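Local coordinates for Sn-glycerol-3-phosphate ABC transporter substrate-binding protein UspB (Mycobacterium tuberculosis, PDB 4MFI) that binds glycerophosphocholine, the substrate for which it is specific, and probably delivers it to the membrane part of an ABC importer, at residues 129-134 and 347-352; 150-155 and 302-307; 159-164 and 284-289; 183-188 and 246-251. All blocks are in the same frame, centred on the assembly; numbering follows the deposited sequence.

Contact 1 of 4, residues 129-134 and 347-352; sequences TDYVDS and PVRKSA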
loop_
_atom_site.group_PDB
_atom_site.type_symbol
_atom_site.label_atom_id
_atom_site.label_comp_id
_atom_site.label_asym_id
_atom_site.label_seq_id
_atom_site.Cartn_x
_atom_site.Cartn_y
_atom_site.Cartn_z
ATOM N N THR A 129 17.306 1.738 10.888
ATOM C CA THR A 129 16.556 0.955 11.870
ATOM C C THR A 129 15.370 1.727 12.450
ATOM O O THR A 129 14.496 1.131 13.079
ATOM C CB THR A 129 17.438 0.424 13.015
ATOM O OG1 THR A 129 17.929 1.519 13.794
ATOM C CG2 THR A 129 18.607 -0.361 12.462
ATOM N N ASP A 130 15.329 3.041 12.233
ATOM C CA ASP A 130 14.182 3.840 12.673
ATOM C C ASP A 130 13.071 3.941 11.622
ATOM O O ASP A 130 12.041 4.566 11.866
ATOM C CB ASP A 130 14.608 5.246 13.116
ATOM C CG ASP A 130 13.483 6.004 13.829
ATOM O OD1 ASP A 130 12.842 5.433 14.745
ATOM O OD2 ASP A 130 13.224 7.170 13.463
ATOM N N TYR A 131 13.267 3.350 10.447
ATOM C CA TYR A 131 12.147 3.218 9.517
ATOM C C TYR A 131 11.300 2.032 9.940
ATOM O O TYR A 131 11.839 1.001 10.359
ATOM C CB TYR A 131 12.627 3.057 8.068
ATOM C CG TYR A 131 13.130 4.351 7.477
ATOM C CD1 TYR A 131 14.413 4.811 7.755
ATOM C CD2 TYR A 131 12.307 5.137 6.683
ATOM C CE1 TYR A 131 14.866 6.003 7.237
ATOM C CE2 TYR A 131 12.750 6.333 6.160
ATOM C CZ TYR A 131 14.034 6.759 6.437
ATOM O OH TYR A 131 14.488 7.948 5.922
ATOM N N VAL A 132 9.979 2.188 9.851
ATOM C CA VAL A 132 9.044 1.091 10.104
ATOM C C VAL A 132 9.540 -0.121 9.317
ATOM O O VAL A 132 9.847 -0.010 8.129
ATOM C CB VAL A 132 7.611 1.481 9.684
ATOM C CG1 VAL A 132 6.665 0.287 9.757
ATOM C CG2 VAL A 132 7.098 2.633 10.558
ATOM N N ASP A 133 9.657 -1.263 9.988
ATOM C CA ASP A 133 10.364 -2.407 9.414
ATOM C C ASP A 133 9.817 -2.820 8.058
ATOM O O ASP A 133 10.580 -2.948 7.089
ATOM C CB ASP A 133 10.344 -3.615 10.360
ATOM C CG ASP A 133 11.243 -3.442 11.570
ATOM O OD1 ASP A 133 12.066 -2.506 11.578
ATOM O OD2 ASP A 133 11.140 -4.266 12.509
ATOM N N SER A 134 8.502 -3.018 7.978
ATOM C CA SER A 134 7.905 -3.496 6.734
ATOM C C SER A 134 8.035 -2.458 5.632
ATOM O O SER A 134 8.230 -2.812 4.471
ATOM C CB SER A 134 6.434 -3.886 6.925
ATOM O OG SER A 134 5.655 -2.744 7.232
ATOM N N PRO A 347 3.010 7.806 8.962
ATOM C CA PRO A 347 4.411 8.140 9.253
ATOM C C PRO A 347 5.311 6.932 9.005
ATOM O O PRO A 347 4.964 5.819 9.417
ATOM C CB PRO A 347 4.389 8.505 10.747
ATOM C CG PRO A 347 2.952 8.836 11.050
ATOM C CD PRO A 347 2.138 7.971 10.135
ATOM N N VAL A 348 6.447 7.141 8.339
ATOM C CA VAL A 348 7.285 6.016 7.933
ATOM C C VAL A 348 8.416 5.723 8.918
ATOM O O VAL A 348 9.187 4.781 8.714
ATOM C CB VAL A 348 7.855 6.214 6.509
ATOM C CG1 VAL A 348 6.728 6.535 5.524
ATOM C CG2 VAL A 348 8.917 7.316 6.483
ATOM N N ARG A 349 8.503 6.524 9.983
ATOM C CA ARG A 349 9.541 6.367 10.997
ATOM C C ARG A 349 8.935 5.924 12.312
ATOM O O ARG A 349 7.915 6.478 12.744
ATOM C CB ARG A 349 10.284 7.693 11.221
ATOM C CG ARG A 349 11.050 8.197 10.001
ATOM C CD ARG A 349 12.287 7.353 9.727
ATOM N NE ARG A 349 13.291 7.603 10.750
ATOM C CZ ARG A 349 14.373 8.352 10.573
ATOM N NH1 ARG A 349 14.621 8.917 9.394
ATOM N NH2 ARG A 349 15.209 8.534 11.580
ATOM N N LYS A 350 9.570 4.947 12.957
ATOM C CA LYS A 350 9.105 4.457 14.252
ATOM C C LYS A 350 9.034 5.582 15.278
ATOM O O LYS A 350 8.049 5.709 16.008
ATOM C CB LYS A 350 10.031 3.352 14.768
ATOM C CG LYS A 350 10.114 2.140 13.853
ATOM C CD LYS A 350 11.147 1.157 14.386
ATOM C CE LYS A 350 11.290 -0.046 13.471
ATOM N NZ LYS A 350 12.478 -0.861 13.841
ATOM N N SER A 351 10.072 6.411 15.318
ATOM C CA SER A 351 10.167 7.467 16.321
ATOM C C SER A 351 9.290 8.679 16.030
ATOM O O SER A 351 9.319 9.653 16.789
ATOM C CB SER A 351 11.614 7.933 16.471
ATOM O OG SER A 351 12.034 8.629 15.313
ATOM N N ALA A 352 8.519 8.649 14.945
ATOM C CA ALA A 352 7.609 9.761 14.690
ATOM C C ALA A 352 6.519 9.835 15.766
ATOM O O ALA A 352 5.929 10.896 15.979
ATOM C CB ALA A 352 7.027 9.705 13.275
HETATM O O HOH W 1 12.285 -4.012 14.928
#
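A single backbone bridge between Tyr131 and Arg349, flanked by the salt bridges Asp130-Arg349 and Asp133-Lys350, joins two loops of the solute-binding-protein fold: the one that enters helix 133-137 and the one between helices 333-343 and 356-364. The backbone part is short. Lys350 N donates to Asp130 O at 2.7 Å, and Val132 N donates to Val348 O. Side-chain bonds supply the rest.

Asp130 carries the polar side. Its CG lies anti to the backbone N (chi1 -169°), which swings the carboxylate across to Arg349 and Ser351. Asp130 OD2 accepts three bonds. Ser351 OG meets Asp130 OD2 on its syn side at 2.6 Å. Arg349 NE, at 2.7 Å from Asp130 OD2, approaches from above the carboxylate plane, and Arg349 NH2 takes the anti lone pair of the same oxygen. The grip is therefore side-on and lands on one atom, with the carboxylate and guanidinium planes 82° apart. Asp130 OD1 is held by Ser351 N.

Bends at chi2 and chi3 fold the Arg349 chain over Tyr131. Arg349 CD sits over the centre of the Tyr131 ring, 3.5 Å from the centroid, a CH-pi contact. The Tyr131 hydroxyl is hydrogen-bonded to Thr331.

Lys350 runs extended along the other segment. Lys350 NZ meets Thr129 O at 2.9 Å, nearly in line with the carbonyl, and forms a salt bridge with Asp133 OD1 at 2.8 Å.

Both acids of 129-134 thus have a basic partner in 347-352. The three donors on Asp130 OD2 would be expected to stabilise its negative charge and to fix the rotation of the carboxylate.

Contact 2 of 4, residues 150-155 and 302-307; sequences YARSTP and CPTGGA
Ala151, Arg152 and Ser153 of strand 144-160 pair antiparallel with Ala307, Gly306 and Gly305, on the run into strand 307-310, in the mixed sheet of the solute-binding-protein fold. Tyr150 and Ala151 both face Ala307, forming a classic beta bulge. Ala307 O accepts from both: Tyr150 N lies on a lone pair at 3.2 Å, and Ala151 N is closer at 3.0 Å. Ala307 N returns a bond to Ala151 O.

Gly305 O is also shared. Ser153 N and Arg152 NE reach it from opposite faces of its carbonyl plane, the latter at 2.8 Å. Arg152 NH2 adds a weak third bond. The Arg152 chain, bent twice beyond CG, brings NE across to this partner carbonyl. Gly305 N donates to Ser153 O at 2.8 Å. Asp138 takes both a salt bridge from Arg152 NH2 and a hydrogen bond with Thr304 OG1.

Thr304 O bonds Trp208 NE1, and Thr154 N bonds Thr273 OG1. Pro155 O accepts from Thr154 OG1 and Gln374 NE2. Pro303 O is buried without a partner. Pro155 CG rests on Pro303 CG at 3.7 Å.

Trp208 of helix 206-209 packs on Ser153, Pro155 and Pro303. Helix 133-137 lies against Arg152 and Thr304, and Gln374 of helix 366-374 touches Thr154 and Cys302.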
loop_
_atom_site.group_PDB
_atom_site.type_symbol
_atom_site.label_atom_id
_atom_site.label_comp_id
_atom_site.label_asym_id
_atom_site.label_seq_id
_atom_site.Cartn_x
_atom_site.Cartn_y
_atom_site.Cartn_z
ATOM N N TYR A 150 7.681 6.672 1.457
ATOM C CA TYR A 150 7.341 8.094 1.431
ATOM C C TYR A 150 5.846 8.327 1.659
ATOM O O TYR A 150 5.454 8.971 2.633
ATOM C CB TYR A 150 7.775 8.681 0.092
ATOM C CG TYR A 150 7.443 10.139 -0.153
ATOM C CD1 TYR A 150 8.112 11.157 0.526
ATOM C CD2 TYR A 150 6.502 10.500 -1.112
ATOM C CE1 TYR A 150 7.833 12.493 0.271
ATOM C CE2 TYR A 150 6.216 11.835 -1.376
ATOM C CZ TYR A 150 6.881 12.825 -0.682
ATOM O OH TYR A 150 6.607 14.148 -0.952
ATOM N N ALA A 151 5.014 7.798 0.762
ATOM C CA ALA A 151 3.561 7.961 0.852
ATOM C C ALA A 151 2.944 6.576 0.992
ATOM O O ALA A 151 2.612 5.929 -0.004
ATOM C CB ALA A 151 3.027 8.661 -0.393
ATOM N N ARG A 152 2.825 6.112 2.233
ATOM C CA ARG A 152 2.484 4.719 2.504
ATOM C C ARG A 152 1.129 4.574 3.184
ATOM O O ARG A 152 0.716 5.432 3.959
ATOM C CB ARG A 152 3.581 4.054 3.349
ATOM C CG ARG A 152 5.015 4.248 2.795
ATOM C CD ARG A 152 5.178 3.818 1.316
ATOM N NE ARG A 152 4.547 2.521 1.133
ATOM C CZ ARG A 152 5.128 1.348 1.367
ATOM N NH1 ARG A 152 6.425 1.270 1.664
ATOM N NH2 ARG A 152 4.405 0.245 1.259
ATOM N N SER A 153 0.454 3.467 2.885
ATOM C CA SER A 153 -0.878 3.179 3.393
ATOM C C SER A 153 -0.955 1.703 3.742
ATOM O O SER A 153 -0.047 0.934 3.415
ATOM C CB SER A 153 -1.890 3.454 2.293
ATOM O OG SER A 153 -1.582 2.635 1.177
ATOM N N THR A 154 -2.035 1.308 4.410
ATOM C CA THR A 154 -2.369 -0.103 4.582
ATOM C C THR A 154 -3.878 -0.248 4.454
ATOM O O THR A 154 -4.608 0.745 4.494
ATOM C CB THR A 154 -1.990 -0.656 5.980
ATOM O OG1 THR A 154 -2.916 -0.158 6.952
ATOM C CG2 THR A 154 -0.566 -0.299 6.372
ATOM N N PRO A 155 -4.360 -1.486 4.312
ATOM C CA PRO A 155 -5.803 -1.667 4.477
ATOM C C PRO A 155 -6.222 -1.450 5.935
ATOM O O PRO A 155 -5.406 -1.545 6.862
ATOM C CB PRO A 155 -6.013 -3.130 4.072
ATOM C CG PRO A 155 -4.860 -3.428 3.152
ATOM C CD PRO A 155 -3.713 -2.704 3.795
ATOM N N CYS A 302 -1.704 -8.286 7.096
ATOM C CA CYS A 302 -2.068 -6.984 6.561
ATOM C C CYS A 302 -0.914 -6.475 5.713
ATOM O O CYS A 302 0.197 -6.343 6.210
ATOM C CB CYS A 302 -2.331 -6.004 7.703
ATOM S SG CYS A 302 -2.861 -4.365 7.138
ATOM N N PRO A 303 -1.169 -6.183 4.430
ATOM C CA PRO A 303 -0.098 -5.673 3.572
ATOM C C PRO A 303 0.083 -4.178 3.754
ATOM O O PRO A 303 -0.734 -3.499 4.387
ATOM C CB PRO A 303 -0.637 -5.943 2.165
ATOM C CG PRO A 303 -2.116 -5.751 2.334
ATOM C CD PRO A 303 -2.434 -6.343 3.690
ATOM N N THR A 304 1.166 -3.666 3.192
ATOM C CA THR A 304 1.330 -2.229 3.059
ATOM C C THR A 304 1.096 -1.851 1.601
ATOM O O THR A 304 0.944 -2.722 0.741
ATOM C CB THR A 304 2.726 -1.818 3.468
ATOM O OG1 THR A 304 3.649 -2.469 2.598
ATOM C CG2 THR A 304 3.001 -2.246 4.908
ATOM N N GLY A 305 1.065 -0.553 1.321
ATOM C CA GLY A 305 0.821 -0.068 -0.023
ATOM C C GLY A 305 1.368 1.332 -0.196
ATOM O O GLY A 305 1.877 1.935 0.753
ATOM N N GLY A 306 1.264 1.860 -1.409
ATOM C CA GLY A 306 1.718 3.213 -1.687
ATOM C C GLY A 306 3.040 3.280 -2.429
ATOM O O GLY A 306 3.376 2.374 -3.194
ATOM N N ALA A 307 3.797 4.349 -2.193
ATOM C CA ALA A 307 4.962 4.660 -3.022
ATOM C C ALA A 307 6.168 5.143 -2.231
ATOM O O ALA A 307 6.036 5.706 -1.135
ATOM C CB ALA A 307 4.587 5.696 -4.075
#

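Contact 3 of 4, residues 159-164 and 284-289; sequences YNKAAW and RFDFGA
An antiparallel strand pair running into a capped helix start, Tyr159 to Lys161 against Asp286 to Gly288, joins the end of strand 144-160 to strand 287-290, in the mixed sheet of this periplasmic-binding-protein fold. Tyr159 and Gly288 form the hydrogen-bonded pair. Tyr159 N donates to Gly288 O at 3.0 Å, and Gly288 N donates to Tyr159 O. Asn160 and Phe287 follow as the non-hydrogen-bonded pair. Lys161 N then donates to Asp286 O, carrying the pairing into the first residue of helix 161-166.

Gly288 lies against one face of the Tyr159 ring. Its CA is 3.9 Å from the ring centroid, off toward the rim, in a CH-pi contact. The tyrosine CG sits between the backbone N and the carbonyl carbon (chi1 68°), which brings the ring over the glycine. Tyr159 OH and Lys161 NZ both bind Asp171, by a hydrogen bond and a salt bridge respectively.

Asn160 is the N-cap of the helix, and its OD1 accepts from Ala163 N at 3.1 Å. The same amide stacks on Phe285 with the two planes only 4° apart.

The charged ends of Lys161 and Asp286 are joined by water. One water links Lys161 NZ to Asp286 OD2, and another links Lys161 NZ to Asp286 OD1. A third accepts from Ala162 N and donates to Asp286 O. Over the Phe285 ring, Asn160 ND2 lies off centre, 3.5 Å from Phe285 CE1.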
loop_
_atom_site.group_PDB
_atom_site.type_symbol
_atom_site.label_atom_id
_atom_site.label_comp_id
_atom_site.label_asym_id
_atom_site.label_seq_id
_atom_site.Cartn_x
_atom_site.Cartn_y
_atom_site.Cartn_z
ATOM N N TYR A 159 -16.041 -0.179 10.263
ATOM C CA TYR A 159 -17.328 -0.743 10.669
ATOM C C TYR A 159 -18.317 0.284 11.195
ATOM O O TYR A 159 -17.941 1.260 11.848
ATOM C CB TYR A 159 -17.166 -1.917 11.644
ATOM C CG TYR A 159 -16.626 -1.599 13.028
ATOM C CD1 TYR A 159 -15.255 -1.490 13.264
ATOM C CD2 TYR A 159 -17.486 -1.458 14.113
ATOM C CE1 TYR A 159 -14.761 -1.230 14.545
ATOM C CE2 TYR A 159 -17.006 -1.202 15.389
ATOM C CZ TYR A 159 -15.647 -1.079 15.602
ATOM O OH TYR A 159 -15.184 -0.827 16.875
ATOM N N ASN A 160 -19.582 0.042 10.873
ATOM C CA ASN A 160 -20.704 0.888 11.248
ATOM C C ASN A 160 -21.164 0.479 12.648
ATOM O O ASN A 160 -21.633 -0.648 12.853
ATOM C CB ASN A 160 -21.797 0.669 10.200
ATOM C CG ASN A 160 -23.031 1.500 10.428
ATOM O OD1 ASN A 160 -23.531 1.615 11.543
ATOM N ND2 ASN A 160 -23.563 2.053 9.341
ATOM N N LYS A 161 -21.020 1.382 13.617
ATOM C CA LYS A 161 -21.313 1.035 15.008
ATOM C C LYS A 161 -22.795 0.810 15.271
ATOM O O LYS A 161 -23.145 0.008 16.127
ATOM C CB LYS A 161 -20.729 2.065 15.971
ATOM C CG LYS A 161 -19.221 2.058 15.962
ATOM C CD LYS A 161 -18.653 2.583 17.261
ATOM C CE LYS A 161 -17.141 2.563 17.232
ATOM N NZ LYS A 161 -16.585 2.930 18.559
ATOM N N ALA A 162 -23.664 1.503 14.539
ATOM C CA ALA A 162 -25.096 1.266 14.695
ATOM C C ALA A 162 -25.458 -0.149 14.255
ATOM O O ALA A 162 -26.258 -0.820 14.908
ATOM C CB ALA A 162 -25.910 2.296 13.929
ATOM N N ALA A 163 -24.867 -0.608 13.153
ATOM C CA ALA A 163 -25.111 -1.966 12.678
ATOM C C ALA A 163 -24.560 -2.978 13.678
ATOM O O ALA A 163 -25.220 -3.969 13.996
ATOM C CB ALA A 163 -24.488 -2.178 11.290
ATOM N N TRP A 164 -23.345 -2.730 14.172
ATOM C CA TRP A 164 -22.717 -3.599 15.167
ATOM C C TRP A 164 -23.608 -3.733 16.398
ATOM O O TRP A 164 -23.811 -4.836 16.912
ATOM C CB TRP A 164 -21.348 -3.029 15.563
ATOM C CG TRP A 164 -20.151 -3.794 15.040
ATOM C CD1 TRP A 164 -19.135 -4.318 15.789
ATOM C CD2 TRP A 164 -19.847 -4.123 13.667
ATOM N NE1 TRP A 164 -18.223 -4.953 14.975
ATOM C CE2 TRP A 164 -18.630 -4.841 13.671
ATOM C CE3 TRP A 164 -20.478 -3.875 12.440
ATOM C CZ2 TRP A 164 -18.041 -5.328 12.498
ATOM C CZ3 TRP A 164 -19.888 -4.352 11.274
ATOM C CH2 TRP A 164 -18.686 -5.077 11.312
ATOM N N ARG A 284 -22.423 9.953 8.396
ATOM C CA ARG A 284 -23.366 10.587 9.311
ATOM C C ARG A 284 -23.836 9.592 10.368
ATOM O O ARG A 284 -24.963 9.673 10.869
ATOM C CB ARG A 284 -24.552 11.162 8.541
ATOM C CG ARG A 284 -24.200 12.326 7.628
ATOM C CD ARG A 284 -25.478 12.963 7.089
ATOM N NE ARG A 284 -25.242 14.110 6.217
ATOM C CZ ARG A 284 -25.062 15.358 6.646
ATOM N NH1 ARG A 284 -25.074 15.632 7.945
ATOM N NH2 ARG A 284 -24.858 16.334 5.774
ATOM N N PHE A 285 -22.955 8.653 10.692
ATOM C CA PHE A 285 -23.185 7.672 11.743
ATOM C C PHE A 285 -21.854 7.438 12.449
ATOM O O PHE A 285 -20.799 7.782 11.914
ATOM C CB PHE A 285 -23.704 6.358 11.142
ATOM C CG PHE A 285 -22.814 5.796 10.063
ATOM C CD1 PHE A 285 -21.782 4.926 10.381
ATOM C CD2 PHE A 285 -23.014 6.131 8.735
ATOM C CE1 PHE A 285 -20.955 4.420 9.398
ATOM C CE2 PHE A 285 -22.185 5.622 7.743
ATOM C CZ PHE A 285 -21.159 4.765 8.079
ATOM N N ASP A 286 -21.903 6.852 13.640
ATOM C CA ASP A 286 -20.690 6.535 14.384
ATOM C C ASP A 286 -20.032 5.328 13.731
ATOM O O ASP A 286 -20.691 4.310 13.492
ATOM C CB ASP A 286 -21.044 6.215 15.837
ATOM C CG ASP A 286 -19.833 6.143 16.742
ATOM O OD1 ASP A 286 -18.728 6.551 16.320
ATOM O OD2 ASP A 286 -19.996 5.692 17.896
ATOM N N PHE A 287 -18.741 5.435 13.433
ATOM C CA PHE A 287 -18.022 4.305 12.862
ATOM C C PHE A 287 -16.719 4.033 13.595
ATOM O O PHE A 287 -16.140 4.916 14.247
ATOM C CB PHE A 287 -17.792 4.479 11.346
ATOM C CG PHE A 287 -16.729 5.486 10.993
ATOM C CD1 PHE A 287 -17.036 6.834 10.902
ATOM C CD2 PHE A 287 -15.432 5.076 10.723
ATOM C CE1 PHE A 287 -16.063 7.762 10.572
ATOM C CE2 PHE A 287 -14.446 5.999 10.392
ATOM C CZ PHE A 287 -14.764 7.344 10.312
ATOM N N GLY A 288 -16.274 2.789 13.501
ATOM C CA GLY A 288 -14.999 2.387 14.051
ATOM C C GLY A 288 -14.000 2.021 12.970
ATOM O O GLY A 288 -14.349 1.733 11.816
ATOM N N ALA A 289 -12.735 2.059 13.358
ATOM C CA ALA A 289 -11.652 1.530 12.549
ATOM C C ALA A 289 -10.968 0.460 13.373
ATOM O O ALA A 289 -10.772 0.632 14.573
ATOM C CB ALA A 289 -10.675 2.624 12.184
HETATM O O HOH W 2 -18.140 4.963 19.824
HETATM O O HOH W 3 -16.734 5.943 17.955
HETATM O O HOH W 4 -23.274 4.154 13.731
#

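Contact 4 of 4, residues 183-188 and 246-251; sequences WGPELQ and HGKGYA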
loop_
_atom_site.group_PDB
_atom_site.type_symbol
_atom_site.label_atom_id
_atom_site.label_comp_id
_atom_site.label_asym_id
_atom_site.label_seq_id
_atom_site.Cartn_x
_atom_site.Cartn_y
_atom_site.Cartn_z
ATOM N N TRP A 183 -20.448 -13.583 12.053
ATOM C CA TRP A 183 -21.205 -12.345 12.260
ATOM C C TRP A 183 -22.006 -11.904 11.030
ATOM O O TRP A 183 -23.040 -11.240 11.156
ATOM C CB TRP A 183 -20.259 -11.195 12.599
ATOM C CG TRP A 183 -19.575 -11.269 13.933
ATOM C CD1 TRP A 183 -19.751 -12.206 14.917
ATOM C CD2 TRP A 183 -18.623 -10.330 14.433
ATOM N NE1 TRP A 183 -18.948 -11.907 15.998
ATOM C CE2 TRP A 183 -18.249 -10.756 15.725
ATOM C CE3 TRP A 183 -18.043 -9.167 13.911
ATOM C CZ2 TRP A 183 -17.325 -10.054 16.507
ATOM C CZ3 TRP A 183 -17.135 -8.466 14.690
ATOM C CH2 TRP A 183 -16.776 -8.919 15.975
ATOM N N GLY A 184 -21.511 -12.255 9.847
ATOM C CA GLY A 184 -22.028 -11.717 8.597
ATOM C C GLY A 184 -23.534 -11.785 8.418
ATOM O O GLY A 184 -24.164 -10.765 8.141
ATOM N N PRO A 185 -24.124 -12.987 8.560
ATOM C CA PRO A 185 -25.571 -13.106 8.344
ATOM C C PRO A 185 -26.403 -12.265 9.309
ATOM O O PRO A 185 -27.439 -11.738 8.902
ATOM C CB PRO A 185 -25.826 -14.601 8.561
ATOM C CG PRO A 185 -24.537 -15.233 8.078
ATOM C CD PRO A 185 -23.469 -14.308 8.608
ATOM N N GLU A 186 -25.963 -12.118 10.556
ATOM C CA GLU A 186 -26.696 -11.251 11.474
ATOM C C GLU A 186 -26.579 -9.791 11.069
ATOM O O GLU A 186 -27.557 -9.043 11.120
ATOM C CB GLU A 186 -26.243 -11.447 12.922
ATOM C CG GLU A 186 -26.971 -10.555 13.930
ATOM C CD GLU A 186 -28.436 -10.920 14.164
ATOM O OE1 GLU A 186 -28.994 -11.795 13.463
ATOM O OE2 GLU A 186 -29.032 -10.311 15.076
ATOM N N LEU A 187 -25.386 -9.375 10.658
ATOM C CA LEU A 187 -25.224 -8.019 10.140
ATOM C C LEU A 187 -26.093 -7.799 8.904
ATOM O O LEU A 187 -26.670 -6.726 8.731
ATOM C CB LEU A 187 -23.756 -7.729 9.834
ATOM C CG LEU A 187 -22.884 -7.449 11.062
ATOM C CD1 LEU A 187 -21.417 -7.587 10.688
ATOM C CD2 LEU A 187 -23.187 -6.054 11.618
ATOM N N GLN A 188 -26.216 -8.813 8.054
ATOM C CA GLN A 188 -27.087 -8.689 6.885
ATOM C C GLN A 188 -28.554 -8.482 7.283
ATOM O O GLN A 188 -29.265 -7.680 6.671
ATOM C CB GLN A 188 -26.951 -9.911 5.971
ATOM C CG GLN A 188 -27.762 -9.812 4.686
ATOM C CD GLN A 188 -27.339 -8.647 3.813
ATOM O OE1 GLN A 188 -26.158 -8.499 3.486
ATOM N NE2 GLN A 188 -28.298 -7.807 3.434
ATOM N N HIS A 246 -21.786 -15.183 -2.223
ATOM C CA HIS A 246 -22.792 -16.015 -2.855
ATOM C C HIS A 246 -23.518 -16.894 -1.844
ATOM O O HIS A 246 -24.669 -16.612 -1.508
ATOM C CB HIS A 246 -22.182 -16.766 -4.041
ATOM C CG HIS A 246 -21.641 -15.840 -5.087
ATOM N ND1 HIS A 246 -22.457 -15.160 -5.964
ATOM C CD2 HIS A 246 -20.380 -15.426 -5.349
ATOM C CE1 HIS A 246 -21.718 -14.386 -6.740
ATOM N NE2 HIS A 246 -20.454 -14.526 -6.384
ATOM N N GLY A 247 -22.840 -17.905 -1.314
ATOM C CA GLY A 247 -23.475 -18.889 -0.449
ATOM C C GLY A 247 -24.200 -18.332 0.764
ATOM O O GLY A 247 -25.389 -18.585 0.959
ATOM N N LYS A 248 -23.483 -17.580 1.588
ATOM C CA LYS A 248 -24.098 -16.918 2.732
ATOM C C LYS A 248 -24.697 -15.580 2.299
ATOM O O LYS A 248 -25.810 -15.213 2.696
ATOM C CB LYS A 248 -23.062 -16.734 3.834
ATOM C CG LYS A 248 -22.332 -18.035 4.170
ATOM C CD LYS A 248 -21.413 -17.896 5.371
ATOM C CE LYS A 248 -22.202 -17.658 6.657
ATOM N NZ LYS A 248 -21.396 -17.985 7.879
ATOM N N GLY A 249 -23.955 -14.855 1.475
ATOM C CA GLY A 249 -24.502 -13.714 0.766
ATOM C C GLY A 249 -24.479 -12.381 1.483
ATOM O O GLY A 249 -25.029 -11.405 0.974
ATOM N N TYR A 250 -23.831 -12.318 2.638
ATOM C CA TYR A 250 -23.819 -11.086 3.431
ATOM C C TYR A 250 -22.853 -10.047 2.858
ATOM O O TYR A 250 -22.825 -8.905 3.313
ATOM C CB TYR A 250 -23.470 -11.383 4.899
ATOM C CG TYR A 250 -22.114 -12.023 5.072
ATOM C CD1 TYR A 250 -20.951 -11.252 5.058
ATOM C CD2 TYR A 250 -21.987 -13.395 5.258
ATOM C CE1 TYR A 250 -19.696 -11.832 5.200
ATOM C CE2 TYR A 250 -20.737 -13.986 5.413
ATOM C CZ TYR A 250 -19.594 -13.193 5.387
ATOM O OH TYR A 250 -18.343 -13.750 5.533
ATOM N N ALA A 251 -22.053 -10.446 1.876
ATOM C CA ALA A 251 -21.082 -9.539 1.272
ATOM C C ALA A 251 -21.396 -9.268 -0.195
ATOM O O ALA A 251 -22.099 -10.046 -0.860
ATOM C CB ALA A 251 -19.649 -10.095 1.419
HETATM O O HOH W 5 -25.420 -8.598 0.851
#
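Gly184 and Pro185 of helix 177-191 pack against Tyr250 and Lys248 of the loop between helix 232-245 and strand 251-254. This is a helix-on-loop contact in the alpha/beta part of the fold that holds the small parallel sheet of strands 198-201 and 251-254. No direct hydrogen bond crosses between 183-188 and 246-251.

The tight part is Gly184 against Tyr250. Gly184 has no side chain, and its CA lies directly against one face of the ring, 3.7 Å from the Tyr250 centroid and off toward the rim. The line to it is tilted 17° from the ring normal. Tyr250 CB also comes within 3.4 Å of Gly184 O. A chi1 of 60° at Tyr250 tucks CG in between the two backbone branches, which turns one face of the ring to Gly184. Pro185 CD adds an oblique touch at 3.8 Å from Tyr250 CD2. The Tyr250 hydroxyl is hydrogen-bonded to Asp181, earlier in the same helix as Gly184.

The outer side is looser. The exposed Pro185 meets the exposed Lys248 through one apolar touch, Pro185 CG to Lys248 CE at 3.7 Å. Lys248 NZ goes on to a salt bridge with Asp181, so that one acid serves both residues of the loop.

At the Gln188 end, water takes part. Gln188 CB lies 3.9 Å from Tyr250 CB. Gln188 NE2 is hydrogen-bonded to Arg195 O. A single water donates to Gln188 OE1 at 2.7 Å and to Gly249 O at 2.8 Å.

Overall arrangement
The four contacts are nested along the chain: contact 1 encloses contact 2, which encloses contact 3, which encloses contact 4. Contacts 1 and 2 have centres about 13 Å apart and touch where Val348 packs on Arg152 and Ser134 on Thr304. Contacts 2 and 3 share strand 144-160 and its sheet, with centres about 24 Å apart. Contacts 3 and 4 lie about 17 Å apart between centres. Trp164 packs there on Leu187 and Trp183, joining the successive helices 161-166 and 177-191. Contacts 1 and 4 are about 38 Å apart, centre to centre. One long strand thus links the central region at contact 2 to outlying contact 3, and helix packing extends this to contact 4.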